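Local atomic coordinates of ribokinase (PDB entry 1VM7), a protein that probably phosphorylates ribose at its O-5 with ATP and magnesium, as a homodimeric sugar kinase of the PfkB family. Residues F168-A173 and E195-D200; L206-A211 and G231-N236. All blocks are in the same frame, centred on the assembly; numbering follows the deposited sequence.

Interaction 1 of 2, residues F168-A173 and E195-D200; sequences FDPAPA and EALSKD
Pro170 and Ala173 meet Ala196 and Leu197 of helix 191-202 through apolar side chains. Their loop follows strand 165-168, a parallel strand of the large sheet of the ribokinase fold, and the helix packs against it. The two methyls of Leu197 share the work. CD1 takes the proline, lying 3.7 Å from Pro170 CG and almost as near Pro170 CB, so that the methyl rests against the CB-CG side of the ring; the two side chains cross at about a right angle. CD2 turns to Ala173, whose CB it meets at 4.2 Å, and it also lies beside the carbonyl oxygen of that alanine. With CG anti to the carbonyl carbon (chi1 -69°), the leucine spreads its fork over both loop residues. One residue earlier in the helix, Ala196 CB meets Ala173 CB at 4.1 Å; two small residues let the loop come close to the helix, with Ala173 CA and Leu197 CA 6.4 Å apart.

The loop owes its shape to bonds of its own. Pro170 is the centre of an inverse gamma turn, in which Ala171 N reaches Asp169 O at 2.7 Å, and the restricted phi of proline suits that turn. A cis peptide before Pro172 bends the chain again; cis and trans are close in energy for a bond to a proline nitrogen. Pro170 CA lies over one face of the Phe168 ring, 3.7 Å above its plane and offset toward the rim.

Asp169 takes no part across the contact; its OD1 forms a salt bridge with Lys226, predicted to bind ATP, and a hydrogen bond with Thr188. Leu197 also packs on Phe215 of helix 208-217.

Dispersion contacts of this kind limit how closely loop and helix approach without directional bonds between them, while the gamma turn's own bond shapes the loop.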
loop_
_atom_site.group_PDB
_atom_site.type_symbol
_atom_site.label_atom_id
_atom_site.label_comp_id
_atom_site.label_asym_id
_atom_site.label_seq_id
_atom_site.Cartn_x
_atom_site.Cartn_y
_atom_site.Cartn_z
ATOM N N PHE A 168 -4.458 -22.871 19.599
ATOM C CA PHE A 168 -3.648 -22.586 18.405
ATOM C C PHE A 168 -4.514 -22.639 17.133
ATOM O O PHE A 168 -5.106 -23.653 16.802
ATOM C CB PHE A 168 -2.475 -23.558 18.316
ATOM C CG PHE A 168 -1.684 -23.450 17.048
ATOM C CD1 PHE A 168 -1.133 -22.256 16.660
ATOM C CD2 PHE A 168 -1.488 -24.568 16.236
ATOM C CE1 PHE A 168 -0.407 -22.164 15.497
ATOM C CE2 PHE A 168 -0.758 -24.484 15.082
ATOM C CZ PHE A 168 -0.218 -23.286 14.699
ATOM N N ASP A 169 -4.611 -21.494 16.472
ATOM C CA ASP A 169 -5.318 -21.350 15.221
ATOM C C ASP A 169 -4.270 -21.515 14.111
ATOM O O ASP A 169 -3.384 -20.660 13.912
ATOM C CB ASP A 169 -5.965 -19.977 15.195
ATOM C CG ASP A 169 -7.009 -19.815 14.117
ATOM O OD1 ASP A 169 -7.528 -20.858 13.626
ATOM O OD2 ASP A 169 -7.326 -18.614 13.808
ATOM N N PRO A 170 -4.321 -22.644 13.401
ATOM C CA PRO A 170 -3.237 -22.947 12.472
ATOM C C PRO A 170 -3.420 -22.168 11.156
ATOM O O PRO A 170 -3.583 -22.746 10.095
ATOM C CB PRO A 170 -3.362 -24.462 12.298
ATOM C CG PRO A 170 -4.880 -24.700 12.407
ATOM C CD PRO A 170 -5.365 -23.692 13.402
ATOM N N ALA A 171 -3.358 -20.842 11.244
ATOM C CA ALA A 171 -3.721 -19.974 10.135
ATOM C C ALA A 171 -2.597 -18.954 9.862
ATOM O O ALA A 171 -2.245 -18.177 10.740
ATOM C CB ALA A 171 -5.013 -19.275 10.469
ATOM N N PRO A 172 -1.971 -18.996 8.677
ATOM C CA PRO A 172 -2.080 -20.040 7.654
ATOM C C PRO A 172 -1.494 -21.345 8.132
ATOM O O PRO A 172 -0.699 -21.362 9.063
ATOM C CB PRO A 172 -1.193 -19.519 6.506
ATOM C CG PRO A 172 -0.245 -18.552 7.164
ATOM C CD PRO A 172 -1.055 -17.919 8.247
ATOM N N ALA A 173 -1.825 -22.413 7.429
ATOM C CA ALA A 173 -1.427 -23.739 7.823
ATOM C C ALA A 173 0.017 -24.035 7.460
ATOM O O ALA A 173 0.586 -25.012 7.935
ATOM C CB ALA A 173 -2.314 -24.760 7.182
ATOM N N GLU A 195 -7.326 -29.866 6.040
ATOM C CA GLU A 195 -6.929 -30.595 4.856
ATOM C C GLU A 195 -5.426 -30.513 4.643
ATOM O O GLU A 195 -4.741 -31.551 4.499
ATOM C CB GLU A 195 -7.633 -30.047 3.613
ATOM C CG GLU A 195 -9.018 -30.623 3.390
ATOM C CD GLU A 195 -9.719 -30.078 2.135
ATOM O OE1 GLU A 195 -9.424 -30.592 1.015
ATOM O OE2 GLU A 195 -10.578 -29.165 2.287
ATOM N N ALA A 196 -4.931 -29.281 4.572
ATOM C CA ALA A 196 -3.520 -29.043 4.370
ATOM C C ALA A 196 -2.707 -29.727 5.485
ATOM O O ALA A 196 -1.751 -30.465 5.227
ATOM C CB ALA A 196 -3.230 -27.592 4.338
ATOM N N LEU A 197 -3.115 -29.488 6.720
ATOM C CA LEU A 197 -2.457 -30.080 7.885
ATOM C C LEU A 197 -2.438 -31.604 7.817
ATOM O O LEU A 197 -1.415 -32.232 8.140
ATOM C CB LEU A 197 -3.150 -29.684 9.185
ATOM C CG LEU A 197 -3.046 -28.222 9.627
ATOM C CD1 LEU A 197 -3.918 -27.973 10.855
ATOM C CD2 LEU A 197 -1.594 -27.860 9.921
ATOM N N SER A 198 -3.557 -32.206 7.410
ATOM C CA SER A 198 -3.627 -33.673 7.371
ATOM C C SER A 198 -2.682 -34.257 6.309
ATOM O O SER A 198 -1.965 -35.233 6.555
ATOM C CB SER A 198 -5.055 -34.169 7.125
ATOM O OG SER A 198 -5.116 -35.580 7.153
ATOM N N LYS A 199 -2.711 -33.648 5.131
ATOM C CA LYS A 199 -1.811 -33.996 4.042
ATOM C C LYS A 199 -0.354 -33.886 4.542
ATOM O O LYS A 199 0.423 -34.845 4.448
ATOM C CB LYS A 199 -2.115 -33.099 2.828
ATOM C CG LYS A 199 -1.250 -33.264 1.635
ATOM N N ASP A 200 -0.019 -32.751 5.144
ATOM C CA ASP A 200 1.357 -32.505 5.564
ATOM C C ASP A 200 1.824 -33.481 6.634
ATOM O O ASP A 200 2.905 -34.072 6.520
ATOM C CB ASP A 200 1.553 -31.081 6.065
ATOM C CG ASP A 200 1.483 -30.072 4.945
ATOM O OD1 ASP A 200 1.576 -30.500 3.766
ATOM O OD2 ASP A 200 1.331 -28.864 5.242
#

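Interaction 2 of 2, residues L206-A211 and G231-N236; sequences LTVEKA and GVLLVN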
loop_
_atom_site.group_PDB
_atom_site.type_symbol
_atom_site.label_atom_id
_atom_site.label_comp_id
_atom_site.label_asym_id
_atom_site.label_seq_id
_atom_site.Cartn_x
_atom_site.Cartn_y
_atom_site.Cartn_z
ATOM N N LEU A 206 -8.333 -37.930 4.508
ATOM C CA LEU A 206 -9.534 -38.724 4.316
ATOM C C LEU A 206 -10.752 -37.856 4.588
ATOM O O LEU A 206 -11.478 -37.476 3.669
ATOM C CB LEU A 206 -9.539 -39.935 5.258
ATOM C CG LEU A 206 -8.436 -40.977 5.077
ATOM C CD1 LEU A 206 -8.597 -42.087 6.126
ATOM C CD2 LEU A 206 -8.420 -41.557 3.651
ATOM N N THR A 207 -10.936 -37.521 5.860
ATOM C CA THR A 207 -12.077 -36.765 6.318
ATOM C C THR A 207 -11.613 -35.842 7.392
ATOM O O THR A 207 -10.502 -35.975 7.925
ATOM C CB THR A 207 -13.158 -37.682 6.945
ATOM O OG1 THR A 207 -12.738 -38.109 8.247
ATOM C CG2 THR A 207 -13.418 -38.886 6.085
ATOM N N VAL A 208 -12.488 -34.909 7.720
ATOM C CA VAL A 208 -12.240 -33.955 8.748
ATOM C C VAL A 208 -12.190 -34.635 10.126
ATOM O O VAL A 208 -11.321 -34.322 10.941
ATOM C CB VAL A 208 -13.297 -32.878 8.659
ATOM C CG1 VAL A 208 -13.389 -32.126 9.948
ATOM C CG2 VAL A 208 -12.977 -31.953 7.484
ATOM N N GLU A 209 -13.114 -35.552 10.370
ATOM C CA GLU A 209 -13.178 -36.271 11.637
ATOM C C GLU A 209 -11.933 -37.129 11.864
ATOM O O GLU A 209 -11.405 -37.184 12.978
ATOM C CB GLU A 209 -14.420 -37.173 11.675
ATOM C CG GLU A 209 -15.758 -36.413 11.507
ATOM C CD GLU A 209 -16.258 -36.413 10.069
ATOM O OE1 GLU A 209 -15.605 -35.784 9.204
ATOM O OE2 GLU A 209 -17.289 -37.082 9.807
ATOM N N LYS A 210 -11.471 -37.800 10.805
ATOM C CA LYS A 210 -10.298 -38.673 10.903
ATOM C C LYS A 210 -9.026 -37.899 11.162
ATOM O O LYS A 210 -8.154 -38.392 11.865
ATOM C CB LYS A 210 -10.135 -39.526 9.643
ATOM C CG LYS A 210 -9.096 -40.624 9.744
ATOM C CD LYS A 210 -9.675 -41.901 10.389
ATOM C CE LYS A 210 -9.564 -41.834 11.916
ATOM N NZ LYS A 210 -9.990 -43.151 12.417
ATOM N N ALA A 211 -8.918 -36.708 10.571
ATOM C CA ALA A 211 -7.755 -35.845 10.757
ATOM C C ALA A 211 -7.715 -35.321 12.198
ATOM O O ALA A 211 -6.657 -35.313 12.862
ATOM C CB ALA A 211 -7.806 -34.662 9.801
ATOM N N GLY A 231 -21.105 -25.387 10.347
ATOM C CA GLY A 231 -21.003 -25.235 11.765
ATOM C C GLY A 231 -19.602 -25.541 12.218
ATOM O O GLY A 231 -18.643 -25.167 11.571
ATOM N N VAL A 232 -19.499 -26.249 13.330
ATOM C CA VAL A 232 -18.234 -26.525 13.946
ATOM C C VAL A 232 -18.248 -27.962 14.435
ATOM O O VAL A 232 -19.289 -28.490 14.818
ATOM C CB VAL A 232 -17.996 -25.550 15.106
ATOM C CG1 VAL A 232 -16.722 -25.903 15.834
ATOM C CG2 VAL A 232 -17.923 -24.128 14.581
ATOM N N LEU A 233 -17.082 -28.591 14.396
ATOM C CA LEU A 233 -16.934 -29.924 14.916
ATOM C C LEU A 233 -16.000 -29.876 16.103
ATOM O O LEU A 233 -14.909 -29.322 15.992
ATOM C CB LEU A 233 -16.356 -30.825 13.812
ATOM C CG LEU A 233 -16.121 -32.284 14.157
ATOM C CD1 LEU A 233 -17.450 -32.966 14.427
ATOM C CD2 LEU A 233 -15.348 -32.982 13.012
ATOM N N LEU A 234 -16.433 -30.434 17.234
ATOM C CA LEU A 234 -15.565 -30.605 18.396
ATOM C C LEU A 234 -15.189 -32.061 18.479
ATOM O O LEU A 234 -16.057 -32.908 18.467
ATOM C CB LEU A 234 -16.276 -30.190 19.692
ATOM C CG LEU A 234 -15.528 -30.408 21.027
ATOM C CD1 LEU A 234 -14.125 -29.775 21.056
ATOM C CD2 LEU A 234 -16.359 -29.894 22.207
ATOM N N VAL A 235 -13.893 -32.338 18.560
ATOM C CA VAL A 235 -13.387 -33.697 18.672
ATOM C C VAL A 235 -12.422 -33.766 19.845
ATOM O O VAL A 235 -11.438 -33.022 19.906
ATOM C CB VAL A 235 -12.642 -34.132 17.378
ATOM C CG1 VAL A 235 -12.091 -35.567 17.491
ATOM C CG2 VAL A 235 -13.557 -34.001 16.174
ATOM N N ASN A 236 -12.726 -34.649 20.786
ATOM C CA ASN A 236 -11.798 -34.986 21.861
ATOM C C ASN A 236 -11.940 -36.467 22.217
ATOM O O ASN A 236 -12.750 -37.176 21.607
ATOM C CB ASN A 236 -12.032 -34.082 23.071
ATOM C CG ASN A 236 -13.502 -33.738 23.273
ATOM O OD1 ASN A 236 -14.378 -34.605 23.221
ATOM N ND2 ASN A 236 -13.772 -32.467 23.509
#
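Helix 208-217 opens beside strand 232-236, with Glu209 CA and Val235 CA 7.5 Å apart, a spacing that side chains rather than backbone bonds must fill. This is a helix laid on the large mixed sheet of the ribokinase fold, here near its antiparallel end, where strand 232-236 runs between 222-226 and 239-243.

Leu233 carries the contact through one methyl. Its CD2 meets Val208 CG1 at 3.7 Å, the two side chains sliding past each other in opposite directions, and it is touched by Glu209 CG at 3.8 Å, where the chains cross at about a right angle. With CG anti to the backbone N (chi1 -180°), Leu233 extends its branch from the strand to the first turn of the helix. Val208 suits a buried place: its compact branches also reach Val225 and, on helix 191-202, Glu191 and Ile194. Glu209, by contrast, is exposed and lends only its aliphatic part; the CG methylene stays on the leucine while the chain bends at chi2 (96°), turning the carboxylate away from the leucine methyl. Val235, two residues on and on the same face of the strand, points toward the helix and packs on Ala212 and Leu216, carrying the apolar seam along the helix.

The strand begins after Gly231, one of a group predicted to bind ATP. At its backbone angles a side chain would press on the preceding carbonyl oxygen, so a residue without one fits there.

Thr207 ends the loop as the N-cap of the helix. Its side-chain hydroxyl oxygen accepts from an N-H of the first turn that has no earlier helical carbonyl to pair with: Lys210 N donates to Thr207 OG1 over 2.9 Å, nearly straight at 162°.

Overall arrangement
Both contacts are apolar and lie on the same side of the chain, their centres about 13 Å apart. Interaction 1 is partly buried and sets a loop beyond a parallel strand against helix 191-202; interaction 2 is more buried and sets helix 208-217 on an antiparallel strand, although an exposed glutamate forms its outer margin. No helix belongs to both, but the two helices follow one another in the chain and touch, Ser198 CB lying 3.9 Å from Ala211 CB. Leucine methyls are central to both: in interaction 1 they come from the helix and meet a proline and an alanine of the bent loop, whereas in interaction 2 one comes from the strand and meets a valine and a glutamate methylene.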